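Local coordinates for PT26-6P (Thermococcus sp., PDB 2WB7), which is of unknown function but is encoded by a family of mobile, extrachromosomal elements of Euryarchaea and combines two immunoglobulin-like domains with a helical domain, at residues W103-N108 against R365-K370; D140-G145 against S303-F308; K177-V182 against C199-K204; T270-V275 against A282-L287. One frame throughout, in Å; residues are numbered along the deposited sequence.

Interaction 1: residues W103-N108 against R365-K370; sequences WTRVWN and RDDGVK
Arg365 and Arg105 interleave with Asp366 and Asp367 in a salt-bridge network where the two immunoglobulin-like domains meet: 104-108 is a strand of the first, and 365-368 is a type I beta turn linking strands 350-364 and 370-379 of the second. The Arg365 chain runs extended until it bends at chi3 (54°), which turns the end of its guanidinium to the backbone of the other domain. NH1 and NH2 both grip Trp103 O, NH1 of Arg365 in the carbonyl plane at 2.8 Å and NH2 from above that plane. A further bond from NH2 to Thr104 O is weak. Arg105 CG sits over the centre of one face of this guanidinium, 3.5 Å from Arg365 CZ, and Asp367 holds the group's rotation through bonds from NE and, weakly, NH2.

The guanidinium of Arg105 is itself layered between Trp107 NE1 on one face and Asp367 CB on the opposite face, while Asp366 lies at its edge with a weak, 3.3 Å bond from Arg105 NH2 to Asp366 OD1. Close packing of the two arginines is probably made tolerable by the two aspartates. Asp367 OD1 also closes an Asx turn with Val369 N, approached from the face opposite Arg365 NE. One water bridges Arg105 NE and Asp366 OD1; a second accepts from Val106 N and donates to Asp367 OD2, 3.0 Å from each.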
loop_
_atom_site.group_PDB
_atom_site.type_symbol
_atom_site.label_atom_id
_atom_site.label_comp_id
_atom_site.label_asym_id
_atom_site.label_seq_id
_atom_site.Cartn_x
_atom_site.Cartn_y
_atom_site.Cartn_z
ATOM N N TRP A 103 9.515 20.370 11.345
ATOM C CA TRP A 103 10.396 20.229 10.191
ATOM C C TRP A 103 10.861 21.566 9.646
ATOM O O TRP A 103 11.369 21.646 8.527
ATOM C CB TRP A 103 9.701 19.420 9.097
ATOM C CG TRP A 103 9.205 18.130 9.621
ATOM C CD1 TRP A 103 7.937 17.634 9.539
ATOM C CD2 TRP A 103 9.967 17.178 10.355
ATOM N NE1 TRP A 103 7.869 16.419 10.172
ATOM C CE2 TRP A 103 9.104 16.115 10.682
ATOM C CE3 TRP A 103 11.303 17.119 10.765
ATOM C CZ2 TRP A 103 9.532 14.995 11.401
ATOM C CZ3 TRP A 103 11.732 16.006 11.482
ATOM C CH2 TRP A 103 10.846 14.959 11.791
ATOM N N THR A 104 10.680 22.609 10.452
ATOM C CA THR A 104 11.149 23.949 10.121
ATOM C C THR A 104 12.438 23.889 9.323
ATOM O O THR A 104 13.382 23.191 9.696
ATOM C CB THR A 104 11.390 24.786 11.390
ATOM O OG1 THR A 104 10.329 24.559 12.330
ATOM C CG2 THR A 104 11.440 26.257 11.045
ATOM N N ARG A 105 12.464 24.615 8.211
ATOM C CA ARG A 105 13.634 24.662 7.352
ATOM C C ARG A 105 14.027 26.115 7.263
ATOM O O ARG A 105 13.165 26.976 7.089
ATOM C CB ARG A 105 13.278 24.146 5.956
ATOM C CG ARG A 105 14.405 23.444 5.216
ATOM C CD ARG A 105 15.554 24.383 4.929
ATOM N NE ARG A 105 16.456 23.845 3.925
ATOM C CZ ARG A 105 17.596 24.422 3.565
ATOM N NH1 ARG A 105 17.967 25.562 4.128
ATOM N NH2 ARG A 105 18.361 23.863 2.642
ATOM N N VAL A 106 15.317 26.403 7.381
ATOM C CA VAL A 106 15.765 27.782 7.279
ATOM C C VAL A 106 16.896 27.975 6.273
ATOM O O VAL A 106 17.927 27.299 6.338
ATOM C CB VAL A 106 16.190 28.334 8.654
ATOM C CG1 VAL A 106 17.154 29.497 8.484
ATOM C CG2 VAL A 106 14.954 28.747 9.459
ATOM N N TRP A 107 16.679 28.897 5.336
ATOM C CA TRP A 107 17.731 29.369 4.439
ATOM C C TRP A 107 18.241 30.703 4.990
ATOM O O TRP A 107 17.474 31.676 5.108
ATOM C CB TRP A 107 17.184 29.571 3.024
ATOM C CG TRP A 107 16.714 28.314 2.317
ATOM C CD1 TRP A 107 17.461 27.500 1.508
ATOM C CD2 TRP A 107 15.387 27.756 2.327
ATOM N NE1 TRP A 107 16.688 26.467 1.034
ATOM C CE2 TRP A 107 15.415 26.599 1.522
ATOM C CE3 TRP A 107 14.186 28.112 2.951
ATOM C CZ2 TRP A 107 14.291 25.803 1.319
ATOM C CZ3 TRP A 107 13.074 27.319 2.752
ATOM C CH2 TRP A 107 13.133 26.181 1.940
ATOM N N ASN A 108 19.518 30.756 5.360
ATOM C CA ASN A 108 20.067 32.005 5.855
ATOM C C ASN A 108 20.715 32.801 4.732
ATOM O O ASN A 108 20.885 32.292 3.619
ATOM C CB ASN A 108 21.025 31.789 7.023
ATOM C CG ASN A 108 22.260 31.001 6.633
ATOM O OD1 ASN A 108 22.628 30.912 5.458
ATOM N ND2 ASN A 108 22.922 30.428 7.634
ATOM N N ARG A 365 17.095 15.534 4.184
ATOM C CA ARG A 365 16.919 16.788 3.479
ATOM C C ARG A 365 18.261 17.486 3.273
ATOM O O ARG A 365 19.180 17.348 4.084
ATOM C CB ARG A 365 15.999 17.674 4.301
ATOM C CG ARG A 365 15.197 18.640 3.511
ATOM C CD ARG A 365 14.021 19.092 4.345
ATOM N NE ARG A 365 14.467 19.598 5.636
ATOM C CZ ARG A 365 13.686 20.248 6.494
ATOM N NH1 ARG A 365 12.410 20.459 6.212
ATOM N NH2 ARG A 365 14.179 20.684 7.638
ATOM N N ASP A 366 18.373 18.239 2.184
ATOM C CA ASP A 366 19.644 18.886 1.835
ATOM C C ASP A 366 20.227 19.705 2.987
ATOM O O ASP A 366 21.428 19.882 3.052
ATOM C CB ASP A 366 19.488 19.767 0.596
ATOM C CG ASP A 366 18.382 20.799 0.755
ATOM O OD1 ASP A 366 17.649 20.740 1.779
ATOM O OD2 ASP A 366 18.246 21.669 -0.141
ATOM N N ASP A 367 19.387 20.195 3.896
ATOM C CA ASP A 367 19.884 20.928 5.068
ATOM C C ASP A 367 20.387 20.022 6.196
ATOM O O ASP A 367 20.730 20.497 7.278
ATOM C CB ASP A 367 18.811 21.871 5.620
ATOM C CG ASP A 367 17.662 21.127 6.284
ATOM O OD1 ASP A 367 17.470 19.922 5.993
ATOM O OD2 ASP A 367 16.937 21.751 7.088
ATOM N N GLY A 368 20.433 18.717 5.957
ATOM C CA GLY A 368 20.978 17.801 6.964
ATOM C C GLY A 368 19.968 17.278 7.974
ATOM O O GLY A 368 20.212 16.279 8.650
ATOM N N VAL A 369 18.835 17.949 8.098
ATOM C CA VAL A 369 17.755 17.427 8.915
ATOM C C VAL A 369 17.317 16.058 8.383
ATOM O O VAL A 369 17.263 15.856 7.172
ATOM C CB VAL A 369 16.563 18.378 8.898
ATOM C CG1 VAL A 369 15.314 17.646 9.346
ATOM C CG2 VAL A 369 16.846 19.587 9.770
ATOM N N LYS A 370 16.998 15.119 9.275
ATOM C CA LYS A 370 16.584 13.768 8.849
ATOM C C LYS A 370 15.145 13.416 9.226
ATOM O O LYS A 370 14.831 13.323 10.402
ATOM C CB LYS A 370 17.546 12.722 9.406
ATOM C CG LYS A 370 18.758 12.538 8.544
ATOM C CD LYS A 370 19.941 12.110 9.359
ATOM C CE LYS A 370 21.240 12.301 8.570
ATOM N NZ LYS A 370 21.552 13.748 8.207
HETATM O O HOH W 1 15.512 22.133 1.845
HETATM O O HOH W 2 17.481 24.509 8.224
#

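Interaction 2: residues D140-G145 against S303-F308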
loop_
_atom_site.group_PDB
_atom_site.type_symbol
_atom_site.label_atom_id
_atom_site.label_comp_id
_atom_site.label_asym_id
_atom_site.label_seq_id
_atom_site.Cartn_x
_atom_site.Cartn_y
_atom_site.Cartn_z
ATOM N N ASP A 140 9.506 1.032 16.961
ATOM C CA ASP A 140 9.696 0.080 18.049
ATOM C C ASP A 140 9.367 -1.327 17.607
ATOM O O ASP A 140 10.135 -2.279 17.823
ATOM C CB ASP A 140 8.783 0.429 19.208
ATOM C CG ASP A 140 9.041 1.811 19.742
ATOM O OD1 ASP A 140 10.136 2.351 19.450
ATOM O OD2 ASP A 140 8.162 2.354 20.466
ATOM N N ALA A 141 8.184 -1.437 17.025
ATOM C CA ALA A 141 7.698 -2.664 16.475
ATOM C C ALA A 141 8.787 -3.290 15.617
ATOM O O ALA A 141 9.087 -4.473 15.764
ATOM C CB ALA A 141 6.460 -2.386 15.652
ATOM N N ILE A 142 9.395 -2.505 14.734
ATOM C CA ILE A 142 10.410 -3.064 13.849
ATOM C C ILE A 142 11.615 -3.580 14.643
ATOM O O ILE A 142 12.179 -4.628 14.349
ATOM C CB ILE A 142 10.860 -2.049 12.783
ATOM C CG1 ILE A 142 9.793 -1.909 11.706
ATOM C CG2 ILE A 142 12.174 -2.484 12.130
ATOM C CD1 ILE A 142 9.932 -0.632 10.899
ATOM N N VAL A 143 12.008 -2.838 15.663
ATOM C CA VAL A 143 13.200 -3.191 16.409
ATOM C C VAL A 143 12.972 -4.393 17.317
ATOM O O VAL A 143 13.722 -5.370 17.274
ATOM C CB VAL A 143 13.678 -2.020 17.284
ATOM C CG1 VAL A 143 14.754 -2.495 18.236
ATOM C CG2 VAL A 143 14.175 -0.860 16.416
ATOM N N THR A 144 11.937 -4.314 18.150
ATOM C CA THR A 144 11.675 -5.353 19.129
ATOM C C THR A 144 10.880 -6.519 18.538
ATOM O O THR A 144 10.984 -7.646 19.016
ATOM C CB THR A 144 10.895 -4.796 20.324
ATOM O OG1 THR A 144 9.529 -4.618 19.940
ATOM C CG2 THR A 144 11.454 -3.473 20.748
ATOM N N GLY A 145 10.079 -6.270 17.508
ATOM C CA GLY A 145 9.294 -7.361 16.947
ATOM C C GLY A 145 7.997 -7.579 17.715
ATOM O O GLY A 145 7.132 -8.340 17.289
ATOM N N SER A 303 17.331 6.049 3.790
ATOM C CA SER A 303 18.024 4.865 4.325
ATOM C C SER A 303 17.437 4.153 5.541
ATOM O O SER A 303 17.045 4.811 6.496
ATOM C CB SER A 303 19.452 5.254 4.654
ATOM O OG SER A 303 19.473 6.602 5.036
ATOM N N ASP A 304 17.291 2.820 5.426
ATOM C CA ASP A 304 17.501 1.840 6.528
ATOM C C ASP A 304 16.748 0.499 6.896
ATOM O O ASP A 304 17.130 -0.578 6.424
ATOM C CB ASP A 304 17.901 2.525 7.799
ATOM C CG ASP A 304 18.977 1.772 8.469
ATOM O OD1 ASP A 304 19.738 1.155 7.682
ATOM O OD2 ASP A 304 19.050 1.769 9.723
ATOM N N GLU A 305 15.774 0.531 7.813
ATOM C CA GLU A 305 15.487 -0.684 8.653
ATOM C C GLU A 305 14.111 -1.359 8.550
ATOM O O GLU A 305 13.090 -0.683 8.561
ATOM C CB GLU A 305 15.753 -0.358 10.115
ATOM C CG GLU A 305 15.738 -1.533 11.040
ATOM C CD GLU A 305 16.134 -1.120 12.478
ATOM O OE1 GLU A 305 15.977 0.080 12.817
ATOM O OE2 GLU A 305 16.587 -1.983 13.275
ATOM N N TYR A 306 14.095 -2.696 8.494
ATOM C CA TYR A 306 12.882 -3.462 8.163
ATOM C C TYR A 306 12.638 -4.649 9.083
ATOM O O TYR A 306 13.563 -5.204 9.682
ATOM C CB TYR A 306 12.958 -4.008 6.731
ATOM C CG TYR A 306 14.043 -5.047 6.552
ATOM C CD1 TYR A 306 13.793 -6.391 6.811
ATOM C CD2 TYR A 306 15.341 -4.681 6.136
ATOM C CE1 TYR A 306 14.783 -7.343 6.682
ATOM C CE2 TYR A 306 16.355 -5.636 5.994
ATOM C CZ TYR A 306 16.055 -6.968 6.276
ATOM O OH TYR A 306 17.009 -7.939 6.149
ATOM N N ARG A 307 11.373 -5.053 9.158
ATOM C CA ARG A 307 10.993 -6.333 9.752
ATOM C C ARG A 307 9.834 -6.964 8.979
ATOM O O ARG A 307 8.785 -6.368 8.821
ATOM C CB ARG A 307 10.595 -6.145 11.214
ATOM C CG ARG A 307 10.420 -7.430 11.965
ATOM C CD ARG A 307 10.402 -7.195 13.458
ATOM N NE ARG A 307 11.000 -8.344 14.115
ATOM C CZ ARG A 307 12.127 -8.313 14.818
ATOM N NH1 ARG A 307 12.772 -7.170 15.001
ATOM N NH2 ARG A 307 12.592 -9.435 15.362
ATOM N N PHE A 308 10.026 -8.179 8.494
ATOM C CA PHE A 308 8.932 -8.925 7.871
ATOM C C PHE A 308 8.579 -10.044 8.814
ATOM O O PHE A 308 9.482 -10.715 9.328
ATOM C CB PHE A 308 9.362 -9.483 6.505
ATOM C CG PHE A 308 9.711 -8.407 5.513
ATOM C CD1 PHE A 308 8.705 -7.713 4.838
ATOM C CD2 PHE A 308 11.027 -8.031 5.316
ATOM C CE1 PHE A 308 9.010 -6.693 3.967
ATOM C CE2 PHE A 308 11.334 -7.008 4.436
ATOM C CZ PHE A 308 10.320 -6.342 3.759
#
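Arg307 reaches from strand 301-314 of the second immunoglobulin-like domain to the C-terminal end of helix 135-144, which belongs to the first. Its CB starts beside the helix backbone, 4.1 Å from Ile142 CA, and CG, anti to the backbone N (chi1 -170°), carries the chain on past the carbonyl of Ile142. CD comes within 3.2 Å of Ile142 O, with Gly145 CA also near. From there a bend at chi3 lays the guanidinium against the end of the helix: NE of Arg307 is 3.4 Å from Gly145 CA, which lies over one face of the group toward its rim, as does Thr144 C, farther above the plane. NE also makes a weak bond to Thr324 OG1 on the neighbouring strand 319-331. At the tip, NH1 donates to Ile142 O at 2.7 Å, with an N-H...O angle of 159° and the oxygen in the guanidinium plane. The same nitrogen lies 3.1 Å from Val143 O.

Next to this polar grip, the CG2 branch of Ile142 packs on the strand, 3.8 Å from both Glu305 CG and Tyr306 C. The extended Glu305 chain slides past Ile142 in the opposite direction, and its carboxylate ends near Val143 CG2. Ile142 also touches Leu358 and Tyr360 of strand 350-364, the helix crossing above the sheet with an angle of 73° to strand 303-308. Gly145, with positive phi, leaves the helix just where Arg307 arrives. The whole is an interdomain helix-on-sheet contact, an arginine of the sheet binding a last-turn helix carbonyl, where its charge would be expected to suit the negative end of the helix dipole.

Interaction 3: residues K177-V182 against C199-K204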
loop_
_atom_site.group_PDB
_atom_site.type_symbol
_atom_site.label_atom_id
_atom_site.label_comp_id
_atom_site.label_asym_id
_atom_site.label_seq_id
_atom_site.Cartn_x
_atom_site.Cartn_y
_atom_site.Cartn_z
ATOM N N LYS A 177 18.279 57.583 -4.484
ATOM C CA LYS A 177 17.837 58.879 -5.028
ATOM C C LYS A 177 18.939 59.478 -5.892
ATOM O O LYS A 177 20.112 59.121 -5.740
ATOM C CB LYS A 177 17.521 59.871 -3.908
ATOM C CG LYS A 177 17.077 59.242 -2.596
ATOM C CD LYS A 177 15.658 58.669 -2.671
ATOM C CE LYS A 177 15.272 57.941 -1.377
ATOM N NZ LYS A 177 13.813 57.583 -1.361
ATOM N N THR A 178 18.564 60.391 -6.785
ATOM C CA THR A 178 19.548 61.176 -7.548
ATOM C C THR A 178 20.208 62.245 -6.695
ATOM O O THR A 178 19.531 63.015 -6.017
ATOM C CB THR A 178 18.923 61.905 -8.746
ATOM O OG1 THR A 178 17.592 62.315 -8.412
ATOM C CG2 THR A 178 18.875 61.007 -9.958
ATOM N N ASP A 179 21.534 62.275 -6.740
ATOM C CA ASP A 179 22.321 63.291 -6.054
ATOM C C ASP A 179 22.448 64.513 -6.958
ATOM O O ASP A 179 23.356 64.589 -7.791
ATOM C CB ASP A 179 23.704 62.742 -5.699
ATOM C CG ASP A 179 24.551 63.745 -4.952
ATOM O OD1 ASP A 179 24.336 64.963 -5.137
ATOM O OD2 ASP A 179 25.427 63.314 -4.168
ATOM N N SER A 180 21.535 65.465 -6.780
ATOM C CA SER A 180 21.415 66.636 -7.653
ATOM C C SER A 180 22.684 67.495 -7.736
ATOM O O SER A 180 22.802 68.355 -8.606
ATOM C CB SER A 180 20.247 67.499 -7.181
ATOM O OG SER A 180 19.659 68.198 -8.258
ATOM N N SER A 181 23.636 67.230 -6.847
ATOM C CA SER A 181 24.835 68.052 -6.727
ATOM C C SER A 181 26.020 67.560 -7.545
ATOM O O SER A 181 27.129 68.052 -7.374
ATOM C CB SER A 181 25.272 68.135 -5.264
ATOM O OG SER A 181 26.065 67.018 -4.891
ATOM N N VAL A 182 25.794 66.564 -8.396
ATOM C CA VAL A 182 26.843 66.011 -9.243
ATOM C C VAL A 182 26.489 66.278 -10.700
ATOM O O VAL A 182 25.371 66.012 -11.141
ATOM C CB VAL A 182 27.050 64.498 -8.991
ATOM C CG1 VAL A 182 27.879 63.881 -10.105
ATOM C CG2 VAL A 182 27.722 64.274 -7.646
ATOM N N CYS A 199 23.475 61.312 -11.362
ATOM C CA CYS A 199 24.306 60.471 -10.533
ATOM C C CYS A 199 23.529 59.952 -9.348
ATOM O O CYS A 199 23.368 60.662 -8.365
ATOM C CB CYS A 199 25.507 61.247 -10.025
ATOM S SG CYS A 199 26.393 60.332 -8.782
ATOM N N TRP A 200 23.071 58.707 -9.442
ATOM C CA TRP A 200 22.232 58.092 -8.417
ATOM C C TRP A 200 23.051 57.600 -7.239
ATOM O O TRP A 200 24.143 57.063 -7.417
ATOM C CB TRP A 200 21.443 56.929 -9.016
ATOM C CG TRP A 200 20.464 57.366 -10.051
ATOM C CD1 TRP A 200 20.738 57.765 -11.327
ATOM C CD2 TRP A 200 19.050 57.456 -9.899
ATOM N NE1 TRP A 200 19.581 58.109 -11.974
ATOM C CE2 TRP A 200 18.527 57.923 -11.121
ATOM C CE3 TRP A 200 18.171 57.193 -8.845
ATOM C CZ2 TRP A 200 17.163 58.132 -11.320
ATOM C CZ3 TRP A 200 16.816 57.403 -9.044
ATOM C CH2 TRP A 200 16.325 57.868 -10.273
ATOM N N VAL A 201 22.516 57.772 -6.033
ATOM C CA VAL A 201 23.237 57.360 -4.831
ATOM C C VAL A 201 22.333 56.669 -3.794
ATOM O O VAL A 201 21.109 56.842 -3.794
ATOM C CB VAL A 201 24.056 58.541 -4.220
ATOM C CG1 VAL A 201 23.140 59.623 -3.658
ATOM C CG2 VAL A 201 25.033 58.040 -3.167
ATOM N N HIS A 202 22.950 55.884 -2.917
ATOM C CA HIS A 202 22.214 54.977 -2.048
ATOM C C HIS A 202 21.719 55.631 -0.768
ATOM O O HIS A 202 22.486 55.848 0.170
ATOM C CB HIS A 202 23.067 53.752 -1.721
ATOM C CG HIS A 202 22.361 52.741 -0.879
ATOM N ND1 HIS A 202 23.000 52.003 0.093
ATOM C CD2 HIS A 202 21.060 52.371 -0.837
ATOM C CE1 HIS A 202 22.128 51.205 0.684
ATOM N NE2 HIS A 202 20.942 51.412 0.140
ATOM N N ASP A 203 20.420 55.904 -0.727
ATOM C CA ASP A 203 19.802 56.605 0.394
ATOM C C ASP A 203 19.613 55.762 1.661
ATOM O O ASP A 203 20.384 55.868 2.604
ATOM C CB ASP A 203 18.456 57.189 -0.035
ATOM C CG ASP A 203 17.828 58.036 1.042
ATOM O OD1 ASP A 203 18.583 58.679 1.805
ATOM O OD2 ASP A 203 16.581 58.065 1.134
ATOM N N LYS A 204 18.568 54.945 1.686
ATOM C CA LYS A 204 18.239 54.168 2.883
ATOM C C LYS A 204 17.971 52.687 2.585
ATOM O O LYS A 204 17.973 52.261 1.427
ATOM C CB LYS A 204 17.024 54.781 3.580
ATOM C CG LYS A 204 15.806 54.885 2.674
ATOM C CD LYS A 204 14.864 55.981 3.174
ATOM C CE LYS A 204 13.671 56.165 2.229
ATOM N NZ LYS A 204 12.602 56.999 2.842
#
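Thr178 presses its methyl onto the indole of Trp200, a CH-pi contact between cross-strand neighbours, over the face of the ring: CG2 stands over the five-membered ring, 3.5 Å from its centroid and 19° off the normal. The two side chains lie side by side and point the same way from a non-hydrogen-bonded pair. CG2 is anti to the carbonyl carbon of Thr178, with chi1 for OG1 at 34°, and it is this branch that meets the ring. Phe82 also meets the Trp200 ring, with planes about 20° apart.

Next along the strands, Lys177 and Val201 form a hydrogen-bonded pair, with Val201 N to Lys177 O at 2.8 Å and the return bond from Lys177 N to Val201 O at 3.0 Å. Asp179 N donates to Cys199 O, and a type I turn runs from Asp179 to Val182. Asp179 OD1 accepts from Ser181 N, an Asx turn, and also from Ser181 OG, two bonds that hold the carboxylate. The turn returns Val182 to the partner strand, where its CG1 packs 3.5 Å from Cys199 CB; Cys199 continues into the disulfide with Cys188. The Lys177 chain crosses that of Asp203 obliquely, but their long salt bridge is uncertain.

Asp203 and Lys204 both face Ala175, so the antiparallel pairing at the far end of the first immunoglobulin-like domain carries a classic beta bulge.

Interaction 4: residues T270-V275 against A282-L287; sequences TAASPV and AMYKFL
Ser273 turns OG anti to its carbonyl carbon (chi1 -40°), which points the hydroxyl across the strands at the backbone N of Met283, a selenomethionine in this crystal; Tyr284 and Phe286 use the same kind of first torsion to put their rings over the face that carries Thr270 and Ala272. The setting is the beta hairpin of strands 266-272 and 281-290 in the eight-stranded antiparallel sheet of the second immunoglobulin-like domain.

Ala271 and Lys285 form its hydrogen-bonded pair, with Ala271 N to Lys285 O at 2.9 Å and Lys285 N to Ala271 O at 2.8 Å. Thr270 with Phe286 and Ala272 with Tyr284 are the flanking non-hydrogen-bonded pairs. The Ala272 methyl lies over one face of the Tyr284 ring in a CH-pi contact, 4.1 Å from the centroid, whereas the CG2 of Thr270 comes to the edge of the same ring, 4.2 Å from CD1 of Tyr284. Thr270 and Phe286 stand side by side, pointing the same way. Thr270 OG1 sits obliquely to the Phe286 ring and is hydrogen-bonded to Asn257, while the Tyr284 hydroxyl bonds with that of Tyr344. On the other face, Lys285 leads away from its partner strand to a cation-pi contact with Phe337.

Past Ala272 regular pairing ends and a side chain takes over half of the bonding. Ser273 N still donates to Met283 O, at 3.0 Å, but the answering donor, Met283 N, meets Ser273 OG at 2.8 Å with an N-H...O angle of 166°.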
loop_
_atom_site.group_PDB
_atom_site.type_symbol
_atom_site.label_atom_id
_atom_site.label_comp_id
_atom_site.label_asym_id
_atom_site.label_seq_id
_atom_site.Cartn_x
_atom_site.Cartn_y
_atom_site.Cartn_z
ATOM N N THR A 270 4.835 -7.720 -2.816
ATOM C CA THR A 270 4.887 -9.054 -2.220
ATOM C C THR A 270 4.656 -10.122 -3.263
ATOM O O THR A 270 3.653 -10.101 -3.977
ATOM C CB THR A 270 3.810 -9.267 -1.125
ATOM O OG1 THR A 270 4.017 -8.364 -0.027
ATOM C CG2 THR A 270 3.898 -10.676 -0.602
ATOM N N ALA A 271 5.582 -11.062 -3.363
ATOM C CA ALA A 271 5.312 -12.284 -4.088
ATOM C C ALA A 271 5.393 -13.413 -3.074
ATOM O O ALA A 271 6.266 -13.411 -2.206
ATOM C CB ALA A 271 6.309 -12.478 -5.184
ATOM N N ALA A 272 4.476 -14.370 -3.166
ATOM C CA ALA A 272 4.498 -15.502 -2.252
ATOM C C ALA A 272 4.023 -16.779 -2.951
ATOM O O ALA A 272 3.684 -16.741 -4.133
ATOM C CB ALA A 272 3.651 -15.193 -1.045
ATOM N N SER A 273 4.035 -17.907 -2.228
ATOM C CA SER A 273 3.404 -19.137 -2.699
ATOM C C SER A 273 1.922 -18.905 -2.740
ATOM O O SER A 273 1.402 -18.116 -1.953
ATOM C CB SER A 273 3.653 -20.282 -1.730
ATOM O OG SER A 273 4.971 -20.249 -1.243
ATOM N N PRO A 274 1.217 -19.591 -3.643
ATOM C CA PRO A 274 -0.238 -19.360 -3.759
ATOM C C PRO A 274 -1.133 -20.186 -2.790
ATOM O O PRO A 274 -2.364 -20.047 -2.810
ATOM C CB PRO A 274 -0.535 -19.735 -5.225
ATOM C CG PRO A 274 0.787 -20.347 -5.790
ATOM C CD PRO A 274 1.724 -20.537 -4.652
ATOM N N VAL A 275 -0.517 -21.039 -1.969
ATOM C CA VAL A 275 -1.256 -21.897 -1.043
ATOM C C VAL A 275 -0.776 -21.688 0.379
ATOM O O VAL A 275 0.429 -21.705 0.641
ATOM C CB VAL A 275 -1.024 -23.364 -1.341
ATOM C CG1 VAL A 275 -2.185 -24.151 -0.869
ATOM C CG2 VAL A 275 -0.861 -23.558 -2.796
ATOM N N ALA A 282 4.902 -21.839 3.574
ATOM C CA ALA A 282 4.797 -20.935 2.409
ATOM C C ALA A 282 6.028 -20.014 2.277
ATOM O O ALA A 282 6.649 -19.653 3.271
ATOM C CB ALA A 282 3.511 -20.111 2.488
HETATM N N MSE A 283 6.389 -19.651 1.050
HETATM C CA MSE A 283 7.508 -18.732 0.798
HETATM C C MSE A 283 7.013 -17.308 0.544
HETATM O O MSE A 283 6.044 -17.100 -0.197
HETATM C CB MSE A 283 8.267 -19.143 -0.466
HETATM C CG MSE A 283 8.669 -20.600 -0.600
HETATM SE SE MSE A 283 10.246 -20.931 0.412
HETATM C CE MSE A 283 9.374 -21.037 2.093
ATOM N N TYR A 284 7.698 -16.325 1.109
ATOM C CA TYR A 284 7.430 -14.931 0.774
ATOM C C TYR A 284 8.687 -14.305 0.240
ATOM O O TYR A 284 9.780 -14.706 0.600
ATOM C CB TYR A 284 6.972 -14.131 1.996
ATOM C CG TYR A 284 5.605 -14.521 2.528
ATOM C CD1 TYR A 284 4.495 -13.721 2.294
ATOM C CD2 TYR A 284 5.434 -15.695 3.274
ATOM C CE1 TYR A 284 3.258 -14.078 2.775
ATOM C CE2 TYR A 284 4.191 -16.065 3.763
ATOM C CZ TYR A 284 3.111 -15.263 3.507
ATOM O OH TYR A 284 1.879 -15.625 3.996
ATOM N N LYS A 285 8.518 -13.303 -0.604
ATOM C CA LYS A 285 9.632 -12.559 -1.164
ATOM C C LYS A 285 9.138 -11.111 -1.275
ATOM O O LYS A 285 8.133 -10.834 -1.948
ATOM C CB LYS A 285 9.966 -13.131 -2.544
ATOM C CG LYS A 285 11.447 -13.240 -2.885
ATOM C CD LYS A 285 11.634 -13.821 -4.306
ATOM C CE LYS A 285 13.048 -14.346 -4.542
ATOM N NZ LYS A 285 14.037 -13.269 -4.929
ATOM N N PHE A 286 9.809 -10.190 -0.597
ATOM C CA PHE A 286 9.377 -8.802 -0.619
ATOM C C PHE A 286 10.349 -7.901 -1.369
ATOM O O PHE A 286 11.558 -7.976 -1.173
ATOM C CB PHE A 286 9.213 -8.269 0.796
ATOM C CG PHE A 286 8.240 -9.039 1.631
ATOM C CD1 PHE A 286 8.665 -10.112 2.411
ATOM C CD2 PHE A 286 6.904 -8.664 1.678
ATOM C CE1 PHE A 286 7.765 -10.820 3.210
ATOM C CE2 PHE A 286 5.990 -9.365 2.479
ATOM C CZ PHE A 286 6.424 -10.444 3.247
ATOM N N LEU A 287 9.813 -7.047 -2.225
ATOM C CA LEU A 287 10.611 -6.057 -2.915
ATOM C C LEU A 287 10.419 -4.712 -2.229
ATOM O O LEU A 287 9.283 -4.287 -1.992
ATOM C CB LEU A 287 10.120 -5.953 -4.348
ATOM C CG LEU A 287 10.959 -5.105 -5.274
ATOM C CD1 LEU A 287 12.417 -5.432 -5.060
ATOM C CD2 LEU A 287 10.567 -5.438 -6.668
#

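The four contacts are strung along an elongated chain. Interactions 1 and 2 both join the first immunoglobulin-like domain to the second, at places whose centres are 26 Å apart and whose nearest atoms are about 7 Å apart. Interactions 2 and 4 touch directly: Phe308 CE1 packs 3.4 Å from Phe286 CG, a ring stack between strands 301-314 and 281-290 of one sheet. Interaction 3 lies remote, its centre 41 Å from that of interaction 1 and 77 Å from that of interaction 4, but 103-108 reaches the same sheet as 177-182. Along the sequence, interactions 2, 3 and 4 all fall inside the loop closed by interaction 1.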